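Side-chain contacts in acetamidase (PDB 2II1), which binds calcium ions and probably hydrolyses carbon-nitrogen bonds, other than peptide bonds, in linear amides: residues T248-R253 with E259-L264; Q241-M246 with G269-S274; Q47-I52 with T91-L96. All coordinates share one frame; numbering follows the deposited sequence.

Interaction 1: T248-R253 with E259-L264; sequences TFLANR and EEAGML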
loop_
_atom_site.group_PDB
_atom_site.type_symbol
_atom_site.label_atom_id
_atom_site.label_comp_id
_atom_site.label_asym_id
_atom_site.label_seq_id
_atom_site.Cartn_x
_atom_site.Cartn_y
_atom_site.Cartn_z
ATOM N N THR A 248 7.242 12.360 12.763
ATOM C CA THR A 248 7.333 13.150 13.989
ATOM C C THR A 248 7.877 12.279 15.118
ATOM O O THR A 248 8.616 12.771 15.951
ATOM C CB THR A 248 5.992 13.821 14.401
ATOM O OG1 THR A 248 4.995 12.825 14.648
ATOM C CG2 THR A 248 5.487 14.791 13.329
ATOM N N PHE A 249 7.526 10.999 15.140
ATOM C CA PHE A 249 8.161 10.025 16.071
ATOM C C PHE A 249 9.709 9.966 15.952
ATOM O O PHE A 249 10.442 10.150 16.930
ATOM C CB PHE A 249 7.562 8.619 15.869
ATOM C CG PHE A 249 8.317 7.530 16.585
ATOM C CD1 PHE A 249 8.663 7.667 17.921
ATOM C CD2 PHE A 249 8.662 6.374 15.927
ATOM C CE1 PHE A 249 9.381 6.638 18.584
ATOM C CE2 PHE A 249 9.369 5.352 16.576
ATOM C CZ PHE A 249 9.723 5.496 17.915
ATOM N N LEU A 250 10.179 9.679 14.743
ATOM C CA LEU A 250 11.606 9.644 14.417
ATOM C C LEU A 250 12.320 10.973 14.748
ATOM O O LEU A 250 13.416 10.981 15.304
ATOM C CB LEU A 250 11.780 9.311 12.917
ATOM C CG LEU A 250 11.917 7.858 12.464
ATOM C CD1 LEU A 250 12.151 7.774 10.943
ATOM C CD2 LEU A 250 13.041 7.166 13.199
ATOM N N ALA A 251 11.689 12.089 14.411
ATOM C CA ALA A 251 12.259 13.394 14.666
ATOM C C ALA A 251 12.345 13.625 16.166
ATOM O O ALA A 251 13.423 13.909 16.678
ATOM C CB ALA A 251 11.439 14.458 14.002
ATOM N N ASN A 252 11.225 13.439 16.867
ATOM C CA ASN A 252 11.147 13.669 18.309
ATOM C C ASN A 252 12.044 12.773 19.148
ATOM O O ASN A 252 12.582 13.209 20.162
ATOM C CB ASN A 252 9.706 13.494 18.811
ATOM C CG ASN A 252 8.801 14.641 18.409
ATOM O OD1 ASN A 252 9.265 15.677 17.935
ATOM N ND2 ASN A 252 7.502 14.459 18.597
ATOM N N ARG A 253 12.183 11.522 18.736
ATOM C CA ARG A 253 12.825 10.520 19.546
ATOM C C ARG A 253 14.251 10.212 19.105
ATOM O O ARG A 253 14.936 9.471 19.784
ATOM C CB ARG A 253 11.977 9.238 19.541
ATOM C CG ARG A 253 10.681 9.355 20.342
ATOM C CD ARG A 253 10.978 9.223 21.833
ATOM N NE ARG A 253 9.779 9.148 22.669
ATOM C CZ ARG A 253 9.114 10.194 23.158
ATOM N NH1 ARG A 253 9.496 11.441 22.905
ATOM N NH2 ARG A 253 8.046 9.988 23.915
ATOM N N GLU A 259 13.264 17.119 8.505
ATOM C CA GLU A 259 13.705 17.049 7.098
ATOM C C GLU A 259 14.416 15.740 6.860
ATOM O O GLU A 259 14.106 15.038 5.908
ATOM C CB GLU A 259 14.670 18.190 6.775
ATOM C CG GLU A 259 14.029 19.600 6.831
ATOM C CD GLU A 259 13.863 20.153 8.268
ATOM O OE1 GLU A 259 14.509 19.650 9.205
ATOM O OE2 GLU A 259 13.065 21.084 8.465
ATOM N N GLU A 260 15.398 15.431 7.707
ATOM C CA GLU A 260 16.136 14.159 7.623
ATOM C C GLU A 260 15.251 12.914 7.776
ATOM O O GLU A 260 15.450 11.899 7.080
ATOM C CB GLU A 260 17.241 14.120 8.672
ATOM C CG GLU A 260 18.439 15.034 8.375
ATOM C CD GLU A 260 19.501 14.964 9.467
ATOM O OE1 GLU A 260 19.152 14.684 10.636
ATOM O OE2 GLU A 260 20.695 15.139 9.148
ATOM N N ALA A 261 14.307 12.979 8.704
ATOM C CA ALA A 261 13.333 11.906 8.894
ATOM C C ALA A 261 12.482 11.706 7.662
ATOM O O ALA A 261 12.283 10.585 7.247
ATOM C CB ALA A 261 12.459 12.163 10.123
ATOM N N GLY A 262 12.002 12.794 7.056
ATOM C CA GLY A 262 11.220 12.725 5.834
ATOM C C GLY A 262 11.968 12.130 4.647
ATOM O O GLY A 262 11.371 11.426 3.830
HETATM N N MSE A 263 13.270 12.416 4.555
HETATM C CA MSE A 263 14.130 11.827 3.524
HETATM C C MSE A 263 14.304 10.333 3.752
HETATM O O MSE A 263 14.265 9.534 2.811
HETATM C CB MSE A 263 15.490 12.509 3.506
HETATM C CG MSE A 263 15.459 13.851 2.885
HETATM SE SE MSE A 263 17.202 14.654 2.921
HETATM C CE MSE A 263 16.705 16.412 2.060
ATOM N N LEU A 264 14.474 9.952 5.005
ATOM C CA LEU A 264 14.630 8.541 5.303
ATOM C C LEU A 264 13.363 7.775 4.919
ATOM O O LEU A 264 13.471 6.708 4.324
ATOM C CB LEU A 264 15.015 8.295 6.766
ATOM C CG LEU A 264 15.225 6.820 7.100
ATOM C CD1 LEU A 264 16.459 6.250 6.410
ATOM C CD2 LEU A 264 15.282 6.594 8.629
#

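Interaction 2: Q241-M246 with G269-S274; sequences QATKNM and GDLYVS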
loop_
_atom_site.group_PDB
_atom_site.type_symbol
_atom_site.label_atom_id
_atom_site.label_comp_id
_atom_site.label_asym_id
_atom_site.label_seq_id
_atom_site.Cartn_x
_atom_site.Cartn_y
_atom_site.Cartn_z
ATOM N N GLN A 241 -1.672 11.218 7.572
ATOM C CA GLN A 241 -1.558 11.024 9.016
ATOM C C GLN A 241 -0.607 9.885 9.428
ATOM O O GLN A 241 0.198 10.094 10.329
ATOM C CB GLN A 241 -2.895 10.775 9.685
ATOM C CG GLN A 241 -2.836 10.924 11.182
ATOM C CD GLN A 241 -2.511 12.358 11.615
ATOM O OE1 GLN A 241 -3.167 13.305 11.190
ATOM N NE2 GLN A 241 -1.476 12.515 12.417
ATOM N N ALA A 242 -0.704 8.694 8.834
ATOM C CA ALA A 242 0.226 7.606 9.176
ATOM C C ALA A 242 1.679 7.999 8.966
ATOM O O ALA A 242 2.578 7.584 9.730
ATOM C CB ALA A 242 -0.065 6.309 8.354
ATOM N N THR A 243 1.904 8.705 7.864
ATOM C CA THR A 243 3.212 9.164 7.453
ATOM C C THR A 243 3.765 10.212 8.442
ATOM O O THR A 243 4.909 10.118 8.874
ATOM C CB THR A 243 3.183 9.720 5.988
ATOM O OG1 THR A 243 2.648 8.714 5.116
ATOM C CG2 THR A 243 4.580 10.132 5.524
ATOM N N LYS A 244 2.958 11.203 8.785
ATOM C CA LYS A 244 3.365 12.220 9.751
ATOM C C LYS A 244 3.644 11.673 11.138
ATOM O O LYS A 244 4.508 12.207 11.821
ATOM C CB LYS A 244 2.332 13.327 9.820
ATOM C CG LYS A 244 2.407 14.224 8.572
ATOM C CD LYS A 244 1.394 15.362 8.611
ATOM C CE LYS A 244 1.594 16.337 7.452
ATOM N NZ LYS A 244 0.963 17.659 7.750
ATOM N N ASN A 245 2.920 10.622 11.537
ATOM C CA ASN A 245 3.147 9.911 12.828
ATOM C C ASN A 245 4.511 9.227 12.914
ATOM O O ASN A 245 5.205 9.275 13.953
ATOM C CB ASN A 245 2.060 8.865 13.080
ATOM C CG ASN A 245 0.702 9.476 13.397
ATOM O OD1 ASN A 245 0.558 10.692 13.428
ATOM N ND2 ASN A 245 -0.299 8.616 13.649
HETATM N N MSE A 246 4.896 8.589 11.825
HETATM C CA MSE A 246 6.243 8.026 11.724
HETATM C C MSE A 246 7.284 9.142 11.772
HETATM O O MSE A 246 8.221 9.113 12.566
HETATM C CB MSE A 246 6.391 7.193 10.443
HETATM C CG MSE A 246 7.716 6.452 10.379
HETATM SE SE MSE A 246 7.956 5.182 11.865
HETATM C CE MSE A 246 6.772 3.904 11.022
ATOM N N GLY A 269 11.196 3.864 3.562
ATOM C CA GLY A 269 9.974 3.359 4.152
ATOM C C GLY A 269 8.910 3.140 3.118
ATOM O O GLY A 269 9.054 3.579 1.984
ATOM N N ASP A 270 7.826 2.474 3.506
ATOM C CA ASP A 270 6.687 2.298 2.595
ATOM C C ASP A 270 5.343 2.644 3.216
ATOM O O ASP A 270 5.055 2.263 4.352
ATOM C CB ASP A 270 6.640 0.860 2.122
ATOM C CG ASP A 270 7.831 0.489 1.276
ATOM O OD1 ASP A 270 7.847 0.833 0.076
ATOM O OD2 ASP A 270 8.746 -0.179 1.801
ATOM N N LEU A 271 4.498 3.328 2.445
ATOM C CA LEU A 271 3.156 3.631 2.853
ATOM C C LEU A 271 2.286 2.522 2.310
ATOM O O LEU A 271 2.299 2.251 1.129
ATOM C CB LEU A 271 2.696 4.973 2.263
ATOM C CG LEU A 271 1.288 5.451 2.561
ATOM C CD1 LEU A 271 1.084 5.682 4.050
ATOM C CD2 LEU A 271 1.064 6.721 1.723
ATOM N N TYR A 272 1.510 1.907 3.195
ATOM C CA TYR A 272 0.599 0.825 2.852
ATOM C C TYR A 272 -0.837 1.158 3.242
ATOM O O TYR A 272 -1.094 1.975 4.125
ATOM C CB TYR A 272 0.981 -0.460 3.593
ATOM C CG TYR A 272 2.315 -1.080 3.220
ATOM C CD1 TYR A 272 2.562 -1.525 1.910
ATOM C CD2 TYR A 272 3.321 -1.238 4.169
ATOM C CE1 TYR A 272 3.769 -2.102 1.562
ATOM C CE2 TYR A 272 4.534 -1.829 3.831
ATOM C CZ TYR A 272 4.748 -2.251 2.526
ATOM O OH TYR A 272 5.935 -2.835 2.198
ATOM N N VAL A 273 -1.742 0.450 2.586
ATOM C CA VAL A 273 -3.173 0.558 2.753
ATOM C C VAL A 273 -3.651 -0.638 3.563
ATOM O O VAL A 273 -3.301 -1.779 3.250
ATOM C CB VAL A 273 -3.866 0.542 1.366
ATOM C CG1 VAL A 273 -5.335 0.206 1.482
ATOM C CG2 VAL A 273 -3.642 1.872 0.611
ATOM N N SER A 274 -4.450 -0.385 4.597
ATOM C CA SER A 274 -5.012 -1.461 5.400
ATOM C C SER A 274 -6.341 -1.906 4.822
ATOM O O SER A 274 -6.497 -3.069 4.477
ATOM C CB SER A 274 -5.188 -1.059 6.874
ATOM O OG SER A 274 -3.935 -1.037 7.543
#

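Interaction 3: Q47-I52 with T91-L96; sequences QALTSI and TAAPGL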
loop_
_atom_site.group_PDB
_atom_site.type_symbol
_atom_site.label_atom_id
_atom_site.label_comp_id
_atom_site.label_asym_id
_atom_site.label_seq_id
_atom_site.Cartn_x
_atom_site.Cartn_y
_atom_site.Cartn_z
ATOM N N GLN A 47 -28.173 -17.675 2.040
ATOM C CA GLN A 47 -28.534 -16.608 2.981
ATOM C C GLN A 47 -28.028 -15.305 2.430
ATOM O O GLN A 47 -26.870 -15.203 2.065
ATOM C CB GLN A 47 -27.915 -16.811 4.367
ATOM C CG GLN A 47 -28.716 -17.672 5.288
ATOM C CD GLN A 47 -28.038 -17.816 6.621
ATOM O OE1 GLN A 47 -27.348 -18.806 6.868
ATOM N NE2 GLN A 47 -28.201 -16.811 7.488
ATOM N N ALA A 48 -28.904 -14.310 2.363
ATOM C CA ALA A 48 -28.494 -12.974 1.961
ATOM C C ALA A 48 -27.969 -12.198 3.174
ATOM O O ALA A 48 -28.536 -12.292 4.278
ATOM C CB ALA A 48 -29.656 -12.234 1.307
ATOM N N LEU A 49 -26.890 -11.439 2.948
ATOM C CA LEU A 49 -26.372 -10.439 3.901
ATOM C C LEU A 49 -27.486 -9.567 4.472
ATOM O O LEU A 49 -27.513 -9.268 5.670
ATOM C CB LEU A 49 -25.323 -9.541 3.219
ATOM C CG LEU A 49 -24.580 -8.533 4.104
ATOM C CD1 LEU A 49 -23.958 -9.220 5.304
ATOM C CD2 LEU A 49 -23.506 -7.778 3.326
ATOM N N THR A 50 -28.424 -9.185 3.617
ATOM C CA THR A 50 -29.559 -8.382 4.027
ATOM C C THR A 50 -30.654 -9.160 4.772
ATOM O O THR A 50 -31.687 -8.580 5.084
ATOM C CB THR A 50 -30.180 -7.675 2.790
ATOM O OG1 THR A 50 -31.201 -6.775 3.216
ATOM C CG2 THR A 50 -30.766 -8.689 1.813
ATOM N N SER A 51 -30.438 -10.449 5.058
ATOM C CA SER A 51 -31.386 -11.272 5.836
ATOM C C SER A 51 -30.994 -11.448 7.321
ATOM O O SER A 51 -31.743 -12.056 8.100
ATOM C CB SER A 51 -31.570 -12.652 5.170
ATOM O OG SER A 51 -30.480 -13.534 5.443
ATOM N N ILE A 52 -29.840 -10.905 7.719
ATOM C CA ILE A 52 -29.364 -11.059 9.094
ATOM C C ILE A 52 -29.638 -9.819 9.939
ATOM O O ILE A 52 -30.017 -8.763 9.427
ATOM C CB ILE A 52 -27.858 -11.432 9.151
ATOM C CG1 ILE A 52 -26.976 -10.207 8.902
ATOM C CG2 ILE A 52 -27.566 -12.583 8.184
ATOM C CD1 ILE A 52 -25.527 -10.515 8.728
ATOM N N THR A 91 -19.156 -12.261 1.698
ATOM C CA THR A 91 -20.327 -11.661 1.112
ATOM C C THR A 91 -19.937 -10.552 0.089
ATOM O O THR A 91 -19.196 -9.614 0.418
ATOM C CB THR A 91 -21.253 -11.054 2.219
ATOM O OG1 THR A 91 -20.630 -9.904 2.795
ATOM C CG2 THR A 91 -21.547 -12.061 3.306
ATOM N N ALA A 92 -20.426 -10.698 -1.148
ATOM C CA ALA A 92 -20.391 -9.637 -2.164
ATOM C C ALA A 92 -21.779 -8.990 -2.244
ATOM O O ALA A 92 -22.746 -9.685 -2.551
ATOM C CB ALA A 92 -19.995 -10.209 -3.535
ATOM N N ALA A 93 -21.857 -7.674 -1.970
ATOM C CA ALA A 93 -23.127 -6.897 -1.961
ATOM C C ALA A 93 -23.035 -5.657 -2.846
ATOM O O ALA A 93 -22.229 -4.773 -2.563
ATOM C CB ALA A 93 -23.491 -6.466 -0.535
ATOM N N PRO A 94 -23.851 -5.588 -3.909
ATOM C CA PRO A 94 -24.023 -4.345 -4.664
ATOM C C PRO A 94 -24.278 -3.170 -3.715
ATOM O O PRO A 94 -24.967 -3.340 -2.708
ATOM C CB PRO A 94 -25.240 -4.650 -5.527
ATOM C CG PRO A 94 -25.169 -6.094 -5.739
ATOM C CD PRO A 94 -24.653 -6.677 -4.492
ATOM N N GLY A 95 -23.698 -2.004 -4.005
ATOM C CA GLY A 95 -23.725 -0.858 -3.073
ATOM C C GLY A 95 -22.719 -0.826 -1.931
ATOM O O GLY A 95 -22.624 0.174 -1.223
ATOM N N LEU A 96 -21.960 -1.908 -1.723
ATOM C CA LEU A 96 -20.932 -1.941 -0.664
ATOM C C LEU A 96 -19.519 -2.241 -1.207
ATOM O O LEU A 96 -19.346 -2.989 -2.168
ATOM C CB LEU A 96 -21.249 -2.979 0.438
ATOM C CG LEU A 96 -22.467 -2.849 1.357
ATOM C CD1 LEU A 96 -22.393 -3.978 2.366
ATOM C CD2 LEU A 96 -22.549 -1.498 2.076
#

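Interaction 1: T248-R253 with E259-L264
Leu250 reaches from helix 235-253 onto Ala261 and Leu264 of helix 258-268. Its CB lies 4.0 Å from Ala261 CB, where the two helices come near each other. Further out, Leu250 CD1 meets Leu264 CD2 at 4.1 Å, the two leucine side chains lying across each other at about a right angle. On Leu264, chi1 of -178° carries the branch away from its own backbone N, and CD2 is the methyl that meets Leu250. Ala261 CB also faces the backbone of the residue after Leu250, 4.4 Å from Ala251 N, and the Ala251-Ala261 pair marks the nearest approach of the backbones, with CA atoms 6.1 Å apart. The axes of the two short segments approach to 8.7 Å; the side-chain contacts are apolar, and no hydrogen bond crosses. The chain directions differ by 135°, a splayed helical hairpin joined by a short linker; Ala251 belongs to a calcium site seen in this protein but not occupied in this chain. Leu126 of the second subunit packs on Leu264, at the subunit interface. Within the chain, Leu287 of strand 281-288 touches both leucines, and Phe292 of helix 289-294 also packs on Leu250.

Interaction 2: Q241-M246 with G269-S274
Helix 235-253 passes strand 270-275 with its nearest backbone pair at Thr243 and Leu271, whose CA atoms are 7.2 Å apart, and side chains span the gap. Leu271 does so from the strand. Its CG is anti to the backbone N (chi1 179°), and although its CB leaves the backbone at the flank, the branch swings CD1 in against the helix. Leu271 CD1 lies 3.6 Å from Thr243 OG1, the threonine and leucine side chains crossing at about a right angle. The same Leu271 CD1 is 4.5 Å from Ala242 CB, a looser apolar touch from the neighbouring helix position. A single methyl therefore touches two consecutive helix residues. Thr243 OG1 meets it by van der Waals contact; the hydroxyl has its polar partner one turn back, in a hydrogen bond with Ala239 O. The buried hydroxyl is thus satisfied within its own helix. Away from the strand, Gln241 NE2 donates to Asn245 OD1 at 2.9 Å, one helical turn on, with an N-H...O angle of 157°; the acceptor lies nearly in the Gln241 amide plane. At the strand, Ile276 of the second subunit packs on Leu271, while Ile192 of that subunit reaches Thr243, so the contact also borders the dimer interface. The helix packs against the sheet: Phe285 of strand 281-288, which pairs with 270-275, touches Thr243, and Thr228 OG1 of strand 225-232 hydrogen-bonds Ala242 O.

Interaction 3: Q47-I52 with T91-L96
Leu49 overlaps Thr91, Ala93 and Leu96 with one methyl, CD2. Leu49 CD2 stands 3.6 Å from Thr91 OG1, the leucine and threonine side chains crossing at about a right angle, and 4.1 Å from Ala93 CB. Leu96 comes from further along, its CD1 meeting Leu49 CD2 tip to tip at 4.1 Å. Thr91 and Ala93, two residues apart in extended chain, both point their CB at Leu49; Leu96 is brought back by a type II turn from Ala93 to Leu96. Leu96 N to Ala93 O, 3.0 Å, closes that turn, with Gly95 in the left-handed conformation that it favours. On the Leu49 side, Ala48 O accepts both Ser51 N and Ser51 OG. The hydroxyl bond measures 2.6 Å from Ser51 OG to Ala48 O, lies in the carbonyl plane and uses a lone pair. The contact lies near the metal centre: the Thr91 side chain is about 7 Å from that of Glu198, a calcium ligand, and about 9 Å from a bound calcium ion. It joins the loop between strands 28-34 and 60-67 to the end of strand 87-92, an outer strand of a four-stranded antiparallel sheet. Phe38 touches both Leu49 and Thr91 there, and strand 107-114 pairs with 87-92.

How the interactions relate
Along the chain interaction 3 comes first, and both of its segments precede those of the other two; the segments of interaction 1 fall between those of interaction 2. Interactions 1 and 2 share helix 235-253, and their other segments follow in turn as helix 258-268 and strand 270-275. The two helices lie beside strands 281-288 and 270-275 of the nine-stranded sheet; the centres are 13 Å apart. Interaction 3 sits at the edge strand 87-92 of the four-stranded sheet, its centre 44 Å from that of interaction 1 and 32 Å from that of interaction 2. All three border the second subunit: Ala92 packs on Met263 of that subunit, so interaction 3 of one subunit adjoins the 259-264 helix of the other.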